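Long-range contacts in folylpolyglutamate synthase protein FOLC (Mycobacterium tuberculosis, PDB 2VOS), which probably catalyses the ATP-driven addition of L-glutamate to dihydropteroate and the successive addition of further glutamates to tetrahydrofolate: residues 90-95 and 109-114; 121-126 and 156-161; 376-381 and 402-407; 390-395 and 422-427. One frame throughout, in Å; residues are numbered along the deposited sequence.

Contact 1 (90-95 and 109-114); sequences HRRTGR and SIDGKP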
loop_
_atom_site.group_PDB
_atom_site.type_symbol
_atom_site.label_atom_id
_atom_site.label_comp_id
_atom_site.label_asym_id
_atom_site.label_seq_id
_atom_site.Cartn_x
_atom_site.Cartn_y
_atom_site.Cartn_z
ATOM N N HIS A 90 -22.235 -6.347 -0.010
ATOM C CA HIS A 90 -22.902 -6.420 1.294
ATOM C C HIS A 90 -22.431 -7.454 2.334
ATOM O O HIS A 90 -23.202 -7.788 3.273
ATOM C CB HIS A 90 -24.384 -6.559 1.068
ATOM C CG HIS A 90 -24.868 -5.606 0.030
ATOM N ND1 HIS A 90 -24.983 -4.259 0.282
ATOM C CD2 HIS A 90 -25.187 -5.793 -1.275
ATOM C CE1 HIS A 90 -25.414 -3.659 -0.817
ATOM N NE2 HIS A 90 -25.572 -4.576 -1.763
ATOM N N ARG A 91 -21.185 -7.916 2.179
ATOM C CA ARG A 91 -20.517 -8.698 3.255
ATOM C C ARG A 91 -19.690 -7.758 4.137
ATOM O O ARG A 91 -19.138 -6.761 3.665
ATOM C CB ARG A 91 -19.595 -9.758 2.654
ATOM C CG ARG A 91 -20.317 -11.082 2.301
ATOM C CD ARG A 91 -21.493 -10.892 1.322
ATOM N NE ARG A 91 -21.845 -12.195 0.699
ATOM C CZ ARG A 91 -22.449 -12.332 -0.475
ATOM N NH1 ARG A 91 -22.793 -11.249 -1.191
ATOM N NH2 ARG A 91 -22.677 -13.535 -0.952
ATOM N N ARG A 92 -19.598 -8.082 5.412
ATOM C CA ARG A 92 -18.956 -7.230 6.347
ATOM C C ARG A 92 -17.492 -7.539 6.272
ATOM O O ARG A 92 -17.097 -8.728 6.343
ATOM C CB ARG A 92 -19.503 -7.536 7.740
ATOM C CG ARG A 92 -18.997 -6.592 8.725
ATOM C CD ARG A 92 -19.739 -6.706 10.058
ATOM N NE ARG A 92 -19.439 -5.466 10.689
ATOM C CZ ARG A 92 -19.356 -5.317 11.988
ATOM N NH1 ARG A 92 -19.094 -4.126 12.467
ATOM N NH2 ARG A 92 -19.592 -6.361 12.775
ATOM N N THR A 93 -16.667 -6.506 6.059
ATOM C CA THR A 93 -15.231 -6.789 5.889
ATOM C C THR A 93 -14.370 -6.372 7.100
ATOM O O THR A 93 -14.734 -5.488 7.893
ATOM C CB THR A 93 -14.622 -5.984 4.708
ATOM O OG1 THR A 93 -14.956 -4.602 4.905
ATOM C CG2 THR A 93 -15.174 -6.497 3.364
ATOM N N GLY A 94 -13.227 -7.010 7.223
ATOM C CA GLY A 94 -12.146 -6.434 8.051
ATOM C C GLY A 94 -10.982 -6.313 7.089
ATOM O O GLY A 94 -10.820 -7.149 6.192
ATOM N N ARG A 95 -10.159 -5.283 7.262
ATOM C CA ARG A 95 -9.054 -5.097 6.372
ATOM C C ARG A 95 -7.825 -4.637 7.190
ATOM O O ARG A 95 -7.916 -3.734 8.055
ATOM C CB ARG A 95 -9.384 -4.025 5.296
ATOM C CG ARG A 95 -8.114 -3.609 4.545
ATOM C CD ARG A 95 -8.417 -2.720 3.320
ATOM N NE ARG A 95 -9.515 -1.728 3.519
ATOM C CZ ARG A 95 -9.350 -0.534 4.103
ATOM N NH1 ARG A 95 -8.154 -0.178 4.640
ATOM N NH2 ARG A 95 -10.373 0.310 4.154
ATOM N N SER A 109 -9.232 -1.901 9.866
ATOM C CA SER A 109 -10.461 -1.314 9.425
ATOM C C SER A 109 -11.541 -2.354 9.466
ATOM O O SER A 109 -11.276 -3.531 9.202
ATOM C CB SER A 109 -10.335 -0.805 7.980
ATOM O OG SER A 109 -9.333 0.236 7.927
ATOM N N ILE A 110 -12.741 -1.926 9.822
ATOM C CA ILE A 110 -13.959 -2.814 9.785
ATOM C C ILE A 110 -15.005 -2.029 9.016
ATOM O O ILE A 110 -15.105 -0.805 9.248
ATOM C CB ILE A 110 -14.527 -3.067 11.227
ATOM C CG1 ILE A 110 -13.461 -3.719 12.150
ATOM C CG2 ILE A 110 -15.891 -3.889 11.143
ATOM C CD1 ILE A 110 -13.095 -5.082 11.743
ATOM N N ASP A 111 -15.680 -2.685 8.072
ATOM C CA ASP A 111 -16.738 -2.091 7.274
ATOM C C ASP A 111 -16.168 -0.961 6.439
ATOM O O ASP A 111 -16.878 -0.006 6.188
ATOM C CB ASP A 111 -17.839 -1.493 8.174
ATOM C CG ASP A 111 -18.544 -2.557 9.044
ATOM O OD1 ASP A 111 -18.977 -3.597 8.478
ATOM O OD2 ASP A 111 -18.683 -2.331 10.282
ATOM N N GLY A 112 -14.887 -1.023 6.052
ATOM C CA GLY A 112 -14.310 -0.006 5.152
ATOM C C GLY A 112 -13.779 1.242 5.853
ATOM O O GLY A 112 -13.400 2.178 5.193
ATOM N N LYS A 113 -13.767 1.263 7.180
ATOM C CA LYS A 113 -13.333 2.433 7.963
ATOM C C LYS A 113 -12.348 2.043 9.068
ATOM O O LYS A 113 -12.520 1.027 9.707
ATOM C CB LYS A 113 -14.540 3.110 8.677
ATOM C CG LYS A 113 -15.609 3.654 7.676
ATOM C CD LYS A 113 -16.944 3.904 8.435
ATOM N N PRO A 114 -11.342 2.880 9.330
ATOM C CA PRO A 114 -10.445 2.571 10.427
ATOM C C PRO A 114 -11.237 2.426 11.708
ATOM O O PRO A 114 -12.238 3.163 11.921
ATOM C CB PRO A 114 -9.563 3.808 10.508
ATOM C CG PRO A 114 -9.538 4.341 9.045
ATOM C CD PRO A 114 -10.980 4.103 8.597
HETATM O O HOH W 1 -12.858 -3.032 6.347
HETATM O O HOH W 2 -6.958 -1.243 7.237
HETATM O O HOH W 3 -10.216 2.157 6.120
#

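Contact 2 (121-126 and 156-161); sequences VATYRE and TAMAFA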
loop_
_atom_site.group_PDB
_atom_site.type_symbol
_atom_site.label_atom_id
_atom_site.label_comp_id
_atom_site.label_asym_id
_atom_site.label_seq_id
_atom_site.Cartn_x
_atom_site.Cartn_y
_atom_site.Cartn_z
ATOM N N VAL A 121 -6.963 0.701 21.208
ATOM C CA VAL A 121 -6.453 0.483 22.585
ATOM C C VAL A 121 -7.115 -0.740 23.237
ATOM O O VAL A 121 -6.410 -1.554 23.801
ATOM C CB VAL A 121 -6.657 1.768 23.466
ATOM C CG1 VAL A 121 -6.339 1.535 24.923
ATOM C CG2 VAL A 121 -5.800 2.919 22.900
ATOM N N ALA A 122 -8.463 -0.870 23.171
ATOM C CA ALA A 122 -9.146 -2.017 23.780
ATOM C C ALA A 122 -8.652 -3.318 23.147
ATOM O O ALA A 122 -8.521 -4.311 23.821
ATOM C CB ALA A 122 -10.674 -1.905 23.596
ATOM N N THR A 123 -8.387 -3.311 21.840
ATOM C CA THR A 123 -7.880 -4.520 21.176
ATOM C C THR A 123 -6.496 -4.895 21.698
ATOM O O THR A 123 -6.252 -6.039 22.015
ATOM C CB THR A 123 -7.889 -4.354 19.637
ATOM O OG1 THR A 123 -9.238 -4.077 19.241
ATOM C CG2 THR A 123 -7.450 -5.620 18.932
ATOM N N TYR A 124 -5.615 -3.917 21.825
ATOM C CA TYR A 124 -4.285 -4.154 22.369
ATOM C C TYR A 124 -4.405 -4.688 23.821
ATOM O O TYR A 124 -3.814 -5.719 24.174
ATOM C CB TYR A 124 -3.472 -2.845 22.359
ATOM C CG TYR A 124 -2.189 -3.023 23.104
ATOM C CD1 TYR A 124 -1.126 -3.725 22.525
ATOM C CD2 TYR A 124 -2.044 -2.555 24.386
ATOM C CE1 TYR A 124 0.041 -3.947 23.201
ATOM C CE2 TYR A 124 -0.898 -2.747 25.066
ATOM C CZ TYR A 124 0.153 -3.458 24.483
ATOM O OH TYR A 124 1.325 -3.681 25.196
ATOM N N ARG A 125 -5.195 -4.012 24.656
ATOM C CA ARG A 125 -5.344 -4.415 26.043
ATOM C C ARG A 125 -5.887 -5.821 26.140
ATOM O O ARG A 125 -5.481 -6.602 26.997
ATOM C CB ARG A 125 -6.303 -3.492 26.779
ATOM C CG ARG A 125 -5.793 -2.065 27.085
ATOM C CD ARG A 125 -6.757 -1.457 28.148
ATOM N NE ARG A 125 -6.211 -0.273 28.807
ATOM C CZ ARG A 125 -5.457 -0.322 29.903
ATOM N NH1 ARG A 125 -5.162 -1.504 30.462
ATOM N NH2 ARG A 125 -4.995 0.809 30.442
ATOM N N GLU A 126 -6.834 -6.174 25.279
ATOM C CA GLU A 126 -7.413 -7.513 25.393
ATOM C C GLU A 126 -6.413 -8.617 25.037
ATOM O O GLU A 126 -6.408 -9.650 25.707
ATOM C CB GLU A 126 -8.708 -7.651 24.604
ATOM C CG GLU A 126 -8.567 -8.296 23.263
ATOM C CD GLU A 126 -9.925 -8.329 22.522
ATOM O OE1 GLU A 126 -10.966 -8.217 23.190
ATOM O OE2 GLU A 126 -9.951 -8.451 21.298
ATOM N N THR A 156 -0.487 -7.327 13.911
ATOM C CA THR A 156 -1.142 -8.317 13.074
ATOM C C THR A 156 -2.078 -9.132 13.958
ATOM O O THR A 156 -3.205 -9.401 13.573
ATOM C CB THR A 156 -0.111 -9.196 12.396
ATOM O OG1 THR A 156 0.588 -8.384 11.428
ATOM C CG2 THR A 156 -0.787 -10.422 11.671
ATOM N N ALA A 157 -1.634 -9.468 15.170
ATOM C CA ALA A 157 -2.493 -10.189 16.069
ATOM C C ALA A 157 -3.703 -9.349 16.469
ATOM O O ALA A 157 -4.827 -9.845 16.565
ATOM C CB ALA A 157 -1.707 -10.634 17.328
HETATM N N MSE A 158 -3.462 -8.074 16.725
HETATM C CA MSE A 158 -4.577 -7.168 16.975
HETATM C C MSE A 158 -5.603 -7.165 15.851
HETATM O O MSE A 158 -6.821 -7.198 16.109
HETATM C CB MSE A 158 -4.054 -5.733 17.229
HETATM C CG MSE A 158 -3.342 -5.582 18.572
HETATM SE SE MSE A 158 -2.439 -3.825 18.604
HETATM C CE MSE A 158 -3.948 -2.642 18.369
ATOM N N ALA A 159 -5.152 -7.089 14.590
ATOM C CA ALA A 159 -6.110 -7.043 13.478
ATOM C C ALA A 159 -6.957 -8.353 13.518
ATOM O O ALA A 159 -8.235 -8.337 13.393
ATOM C CB ALA A 159 -5.361 -6.905 12.140
ATOM N N PHE A 160 -6.271 -9.487 13.641
ATOM C CA PHE A 160 -6.958 -10.778 13.595
ATOM C C PHE A 160 -7.950 -10.930 14.743
ATOM O O PHE A 160 -9.026 -11.503 14.534
ATOM C CB PHE A 160 -5.972 -11.980 13.615
ATOM C CG PHE A 160 -5.127 -12.111 12.365
ATOM C CD1 PHE A 160 -5.651 -11.758 11.117
ATOM C CD2 PHE A 160 -3.829 -12.603 12.423
ATOM C CE1 PHE A 160 -4.903 -11.851 9.950
ATOM C CE2 PHE A 160 -3.062 -12.760 11.208
ATOM C CZ PHE A 160 -3.609 -12.367 9.984
ATOM N N ALA A 161 -7.565 -10.477 15.943
ATOM C CA ALA A 161 -8.481 -10.512 17.135
ATOM C C ALA A 161 -9.678 -9.595 16.866
ATOM O O ALA A 161 -10.846 -9.924 17.135
ATOM C CB ALA A 161 -7.713 -10.019 18.372
#

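Contact 3 (376-381 and 402-407); sequences VGVLSV and VVTHNG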
loop_
_atom_site.group_PDB
_atom_site.type_symbol
_atom_site.label_atom_id
_atom_site.label_comp_id
_atom_site.label_asym_id
_atom_site.label_seq_id
_atom_site.Cartn_x
_atom_site.Cartn_y
_atom_site.Cartn_z
ATOM N N VAL A 376 6.742 21.321 -9.090
ATOM C CA VAL A 376 7.869 21.249 -8.153
ATOM C C VAL A 376 7.707 20.024 -7.250
ATOM O O VAL A 376 6.607 19.792 -6.733
ATOM C CB VAL A 376 7.887 22.492 -7.234
ATOM C CG1 VAL A 376 9.095 22.414 -6.238
ATOM C CG2 VAL A 376 7.964 23.755 -8.082
ATOM N N GLY A 377 8.743 19.205 -7.085
ATOM C CA GLY A 377 8.578 18.030 -6.247
ATOM C C GLY A 377 9.015 18.434 -4.840
ATOM O O GLY A 377 9.873 19.322 -4.704
ATOM N N VAL A 378 8.455 17.806 -3.795
ATOM C CA VAL A 378 8.927 18.022 -2.431
ATOM C C VAL A 378 9.179 16.610 -2.061
ATOM O O VAL A 378 8.256 15.754 -2.133
ATOM C CB VAL A 378 7.860 18.674 -1.480
ATOM C CG1 VAL A 378 8.221 18.564 0.056
ATOM C CG2 VAL A 378 7.661 20.151 -1.831
ATOM N N LEU A 379 10.435 16.338 -1.681
ATOM C CA LEU A 379 10.876 14.969 -1.579
ATOM C C LEU A 379 11.600 14.636 -0.276
ATOM O O LEU A 379 12.496 15.371 0.154
ATOM C CB LEU A 379 11.825 14.721 -2.778
ATOM C CG LEU A 379 12.292 13.298 -3.062
ATOM C CD1 LEU A 379 11.234 12.506 -3.796
ATOM C CD2 LEU A 379 13.598 13.376 -3.907
ATOM N N SER A 380 11.234 13.535 0.345
ATOM C CA SER A 380 12.040 12.917 1.382
ATOM C C SER A 380 11.889 11.402 1.234
ATOM O O SER A 380 10.769 10.850 1.044
ATOM C CB SER A 380 11.568 13.339 2.781
ATOM O OG SER A 380 12.197 12.569 3.795
ATOM N N VAL A 381 13.024 10.716 1.340
ATOM C CA VAL A 381 13.075 9.312 0.975
ATOM C C VAL A 381 13.763 8.562 2.080
ATOM O O VAL A 381 14.719 9.070 2.681
ATOM C CB VAL A 381 13.831 9.098 -0.387
ATOM C CG1 VAL A 381 13.886 7.621 -0.761
ATOM C CG2 VAL A 381 13.112 9.857 -1.552
ATOM N N VAL A 402 12.432 20.231 -4.160
ATOM C CA VAL A 402 12.877 20.673 -2.831
ATOM C C VAL A 402 13.047 19.406 -2.019
ATOM O O VAL A 402 12.073 18.678 -1.814
ATOM C CB VAL A 402 11.774 21.530 -2.138
ATOM C CG1 VAL A 402 12.313 22.127 -0.810
ATOM C CG2 VAL A 402 11.293 22.643 -3.100
ATOM N N VAL A 403 14.264 19.126 -1.571
ATOM C CA VAL A 403 14.542 17.928 -0.784
ATOM C C VAL A 403 14.547 18.276 0.682
ATOM O O VAL A 403 14.970 19.365 1.079
ATOM C CB VAL A 403 15.884 17.270 -1.181
ATOM C CG1 VAL A 403 15.860 16.820 -2.641
ATOM C CG2 VAL A 403 17.004 18.219 -1.006
ATOM N N THR A 404 14.029 17.367 1.502
ATOM C CA THR A 404 13.881 17.628 2.907
ATOM C C THR A 404 13.936 16.304 3.675
ATOM O O THR A 404 14.429 15.297 3.159
ATOM C CB THR A 404 12.574 18.483 3.182
ATOM O OG1 THR A 404 12.532 18.871 4.557
ATOM C CG2 THR A 404 11.311 17.721 2.855
ATOM N N HIS A 405 13.471 16.324 4.923
ATOM C CA HIS A 405 13.537 15.177 5.847
ATOM C C HIS A 405 12.123 15.057 6.394
ATOM O O HIS A 405 11.605 16.043 6.915
ATOM C CB HIS A 405 14.493 15.517 7.001
ATOM C CG HIS A 405 14.785 14.373 7.920
ATOM N ND1 HIS A 405 13.826 13.805 8.738
ATOM C CD2 HIS A 405 15.938 13.696 8.161
ATOM C CE1 HIS A 405 14.369 12.816 9.428
ATOM N NE2 HIS A 405 15.655 12.739 9.109
ATOM N N ASN A 406 11.508 13.883 6.305
ATOM C CA ASN A 406 10.097 13.747 6.671
ATOM C C ASN A 406 9.885 13.436 8.150
ATOM O O ASN A 406 8.744 13.133 8.565
ATOM C CB ASN A 406 9.447 12.662 5.852
ATOM C CG ASN A 406 10.138 11.278 6.038
ATOM O OD1 ASN A 406 10.845 11.028 7.023
ATOM N ND2 ASN A 406 9.910 10.382 5.074
ATOM N N GLY A 407 10.976 13.466 8.928
ATOM C CA GLY A 407 10.871 13.182 10.342
ATOM C C GLY A 407 11.070 11.723 10.736
ATOM O O GLY A 407 11.125 11.404 11.913
HETATM O O HOH W 4 14.999 12.556 3.298
#

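Contact 4 (390-395 and 422-427); sequences ILAALE and GERFGP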
loop_
_atom_site.group_PDB
_atom_site.type_symbol
_atom_site.label_atom_id
_atom_site.label_comp_id
_atom_site.label_asym_id
_atom_site.label_seq_id
_atom_site.Cartn_x
_atom_site.Cartn_y
_atom_site.Cartn_z
ATOM N N ILE A 390 14.379 6.376 -8.062
ATOM C CA ILE A 390 13.275 7.334 -7.823
ATOM C C ILE A 390 13.533 8.693 -8.520
ATOM O O ILE A 390 12.656 9.202 -9.212
ATOM C CB ILE A 390 13.024 7.546 -6.322
ATOM C CG1 ILE A 390 12.452 6.237 -5.734
ATOM C CG2 ILE A 390 11.991 8.661 -6.072
ATOM C CD1 ILE A 390 12.742 6.028 -4.217
ATOM N N LEU A 391 14.710 9.285 -8.329
ATOM C CA LEU A 391 14.965 10.594 -8.880
ATOM C C LEU A 391 14.941 10.553 -10.422
ATOM O O LEU A 391 14.413 11.467 -11.096
ATOM C CB LEU A 391 16.327 11.104 -8.391
ATOM C CG LEU A 391 16.344 11.415 -6.877
ATOM C CD1 LEU A 391 17.761 11.416 -6.274
ATOM C CD2 LEU A 391 15.626 12.733 -6.600
ATOM N N ALA A 392 15.496 9.484 -10.968
ATOM C CA ALA A 392 15.593 9.360 -12.429
ATOM C C ALA A 392 14.176 9.255 -13.067
ATOM O O ALA A 392 13.945 9.777 -14.148
ATOM C CB ALA A 392 16.449 8.162 -12.806
ATOM N N ALA A 393 13.224 8.668 -12.351
ATOM C CA ALA A 393 11.867 8.538 -12.861
ATOM C C ALA A 393 11.145 9.874 -12.772
ATOM O O ALA A 393 10.242 10.162 -13.579
ATOM C CB ALA A 393 11.062 7.469 -12.046
ATOM N N LEU A 394 11.531 10.716 -11.811
ATOM C CA LEU A 394 10.784 11.965 -11.578
ATOM C C LEU A 394 11.398 13.152 -12.292
ATOM O O LEU A 394 10.721 14.177 -12.512
ATOM C CB LEU A 394 10.669 12.268 -10.076
ATOM C CG LEU A 394 9.878 11.159 -9.369
ATOM C CD1 LEU A 394 9.887 11.284 -7.819
ATOM C CD2 LEU A 394 8.473 11.135 -9.915
ATOM N N GLU A 395 12.679 13.034 -12.662
ATOM C CA GLU A 395 13.359 14.189 -13.293
ATOM C C GLU A 395 12.670 14.705 -14.549
ATOM O O GLU A 395 12.654 15.898 -14.781
ATOM C CB GLU A 395 14.820 13.876 -13.599
ATOM C CG GLU A 395 15.576 15.110 -14.115
ATOM C CD GLU A 395 15.464 15.271 -15.626
ATOM O OE1 GLU A 395 15.068 14.288 -16.263
ATOM O OE2 GLU A 395 15.767 16.364 -16.159
ATOM N N GLY A 422 20.948 16.334 -7.012
ATOM C CA GLY A 422 21.864 17.113 -7.839
ATOM C C GLY A 422 22.459 16.313 -8.988
ATOM O O GLY A 422 22.645 16.859 -10.088
ATOM N N GLU A 423 22.747 15.031 -8.746
ATOM C CA GLU A 423 23.339 14.157 -9.773
ATOM C C GLU A 423 22.379 13.887 -10.925
ATOM O O GLU A 423 22.826 13.659 -12.042
ATOM C CB GLU A 423 23.825 12.804 -9.191
ATOM C CG GLU A 423 25.028 12.847 -8.203
ATOM C CD GLU A 423 26.409 12.939 -8.898
ATOM O OE1 GLU A 423 26.449 12.879 -10.163
ATOM O OE2 GLU A 423 27.460 13.063 -8.180
ATOM N N ARG A 424 21.063 13.894 -10.652
ATOM C CA ARG A 424 20.050 13.731 -11.701
ATOM C C ARG A 424 19.430 15.039 -12.233
ATOM O O ARG A 424 19.169 15.157 -13.413
ATOM C CB ARG A 424 18.923 12.812 -11.211
ATOM C CG ARG A 424 19.406 11.424 -10.942
ATOM C CD ARG A 424 19.331 10.652 -12.234
ATOM N NE ARG A 424 19.896 9.324 -12.069
ATOM C CZ ARG A 424 20.106 8.490 -13.078
ATOM N NH1 ARG A 424 19.770 8.865 -14.310
ATOM N NH2 ARG A 424 20.656 7.304 -12.860
ATOM N N PHE A 425 19.190 16.012 -11.374
ATOM C CA PHE A 425 18.532 17.235 -11.797
ATOM C C PHE A 425 19.487 18.350 -12.246
ATOM O O PHE A 425 19.076 19.238 -13.015
ATOM C CB PHE A 425 17.656 17.770 -10.668
ATOM C CG PHE A 425 16.365 17.022 -10.490
ATOM C CD1 PHE A 425 16.367 15.743 -9.941
ATOM C CD2 PHE A 425 15.148 17.614 -10.826
ATOM C CE1 PHE A 425 15.162 15.048 -9.754
ATOM C CE2 PHE A 425 13.940 16.929 -10.636
ATOM C CZ PHE A 425 13.945 15.659 -10.106
ATOM N N GLY A 426 20.738 18.294 -11.773
ATOM C CA GLY A 426 21.649 19.427 -11.845
ATOM C C GLY A 426 21.332 20.273 -10.629
ATOM O O GLY A 426 20.170 20.414 -10.262
ATOM N N PRO A 427 22.359 20.809 -9.965
ATOM C CA PRO A 427 22.199 21.645 -8.785
ATOM C C PRO A 427 21.268 22.868 -8.944
ATOM O O PRO A 427 20.648 23.270 -7.956
ATOM C CB PRO A 427 23.635 22.077 -8.470
ATOM C CG PRO A 427 24.355 21.936 -9.774
ATOM C CD PRO A 427 23.784 20.666 -10.325
#

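Contact 1 (90-95 and 109-114)
Arg95 and Ser109 face each other as an antiparallel hydrogen-bonded pair: Arg95 N donates a hydrogen bond to Ser109 O at 2.8 Å and Ser109 N donates one to Arg95 O at 2.9 Å. Their side chains leave on the same face of the sheet. The Arg95 chain is extended as far as CD and then bends (chi3 39°), which folds the guanidinium back so that Ser109 CB sits over one of its faces, 3.8 Å above the plane and toward the rim. Two waters add to the pairing: one donates to the backbone Arg95 O and meets Ser109 OG, the other accepts from Arg95 NH2 at 2.7 Å and also meets Ser109 OG. Arg95 NE forms a salt bridge with Asp83, on the helix that follows the ADP-binding P-loop. The pair belongs to a beta hairpin at one side of the middle-domain sheet, and beyond Ile110 the chain reverses through a type I' turn. Asp111 stands at that turn. Its amide N bonds to Thr93 O, and its carboxylate is gripped side-on by Arg92: NE meets OD1 at 2.9 Å and NH1 meets OD2 at 2.9 Å, with the two flat groups only 18° from coplanar. Both oxygens are approached on their syn sides. Ile110 CG2 lies over one face of the same guanidinium, 3.5 Å from Arg92 NH1.

Contact 2 (121-126 and 156-161)
Thr123, which reaches across to Met158, keeps its hydroxyl within its own helix: OG1 is hydrogen-bonded to the carbonyl O of Gln119, one turn earlier. With OG1 turned back beside the backbone N (chi1 -58°), the methyl CG2 is the branch left to project at the partner helix. It comes within 3.3 Å of Met158 O and 3.8 Å of Met158 CB, so a carbonyl and the root of a side chain share one methyl group. Ala161, one turn further on, offers its CB at 4.4 Å from the same Thr123 CG2; Ala161 CB is also met by Glu126 OE2, at 4.0 Å. Helices 117-140 and 151-165 cross here nearly at right angles, the N-to-C directions of the two short segments 104° apart and their axes 9.4 Å from each other at the closest. Met158, modelled as selenomethionine, reaches alongside Thr123 toward Tyr124, its chain bending at the end to bring SE 4.0 Å from Tyr124 CB and to the rim of the ring. This is a Met-aromatic contact made at the edge, with the selenium 5.4 Å from the ring centroid and 81° off the normal. The phenol OH of Tyr124 is hydrogen-bonded to Glu128, while its ring packs against Val30 and Leu33 of helix 23-34. Ile127, one turn beyond Thr123 on the same helix, also packs against Met158 and Ala161.

Contact 3 (376-381 and 402-407)
Val402 N donates to Gly377 O over 2.8 Å, the first of a ladder of three. Next Leu379 N donates a hydrogen bond to Val402 O at 2.9 Å, and then Thr404 N to Leu379 O at 2.9 Å. Past these rungs the chains are held by the side chain of Ser380. Its OG stands anti to the backbone N (chi1 170°), which directs it at the 402-407 chain, where it takes a weak hydrogen bond from Asn406 N at 2.9 Å and donates to a water that in turn donates to Thr404 O. The Asn406 carboxamide packs against Ser380, with Asn406 CG 3.3 Å from Ser380 OG, but bonds outside the pair: OD1 with Ser408 N, ND2 with Thr474 OG1. Thr474 also binds Ser380 O. The two strands run parallel and neighbour each other in the sheet of the C-terminal glutamate ligase domain, joined by a beta-alpha-beta crossover through helix 387-394; Ser380 and Asn406 lie toward the C-terminal ends of the two segments. Apolar side chains cover both faces of this pair. On one, Val378 and Val402 stand side by side, with Val378 CG2 4.3 Å from Val402 CB, and helix 436-451 packs on them. Val376 CG1 adds a methyl contact with Val402 CG2 at 3.8 Å. On the other, Leu379 CD2 approaches Val403 CG1 at 4.3 Å. Here Leu379 rests on Leu391 of helix 387-394 and Val403 on Leu417, Ala418 and Ala421 of helix 414-425.

Contact 4 (390-395 and 422-427)
Glu395 and Phe425 bring their CA atoms to 6.2 Å, and Ala392 and Arg424 to 6.3 Å, where the C-terminal parts of helices 387-394 and 414-425 meet; Gly426 ends the second with positive phi. The Phe425 ring slips under the Glu395 side chain, whose CG lies over the ring centre, 4.0 Å from the centroid and 5° off the normal, a CH-pi contact. Glu395 bends at chi2 (-88°), so that its methylenes cover the ring while the carboxylate moves on to a salt bridge with Arg429. One turn before Glu395, Leu391 CD2 touches Phe425 CE1 at 3.9 Å, the two meeting at about a right angle. Arg424 likewise has an apolar stem and charged end: its CG packs 4.0 Å from Leu391 CB, Ala392 CB sits over one guanidinium face, 3.5 Å above the plane and toward the rim, and NH2 pairs with Asp388. No hydrogen bond joins the two segments, but both salt bridges cross the interface, Asp388 lying on helix 387-394 and Arg429 just after 422-427. The helices lie side by side on the sheet face that carries Leu379 and Val403, as successive crossover helices do in the alpha/beta C-terminal domain of Mur-type ligases.

Following the chain, contact 1 closes a hairpin at one side of the eight-stranded sheet of the nucleotide-binding part. Strand 113-114 then leads straight into helix 117-140, which packs across helix 151-165 in contact 2; the two contacts come in series, their nearest atoms about 6 Å apart. Much later, contacts 3 and 4 interlock in the C-terminal domain: 376-381, 390-395, 402-407 and 422-427 alternate along the sequence, so the loops they close cross. Strand pairing in one and helix packing in the other meet where Leu379 CD2 lies 3.4 Å from Leu391 CD2. Contact 1 lies on the opposite side of the chain's centre from both, and ADP draws on residues of both halves.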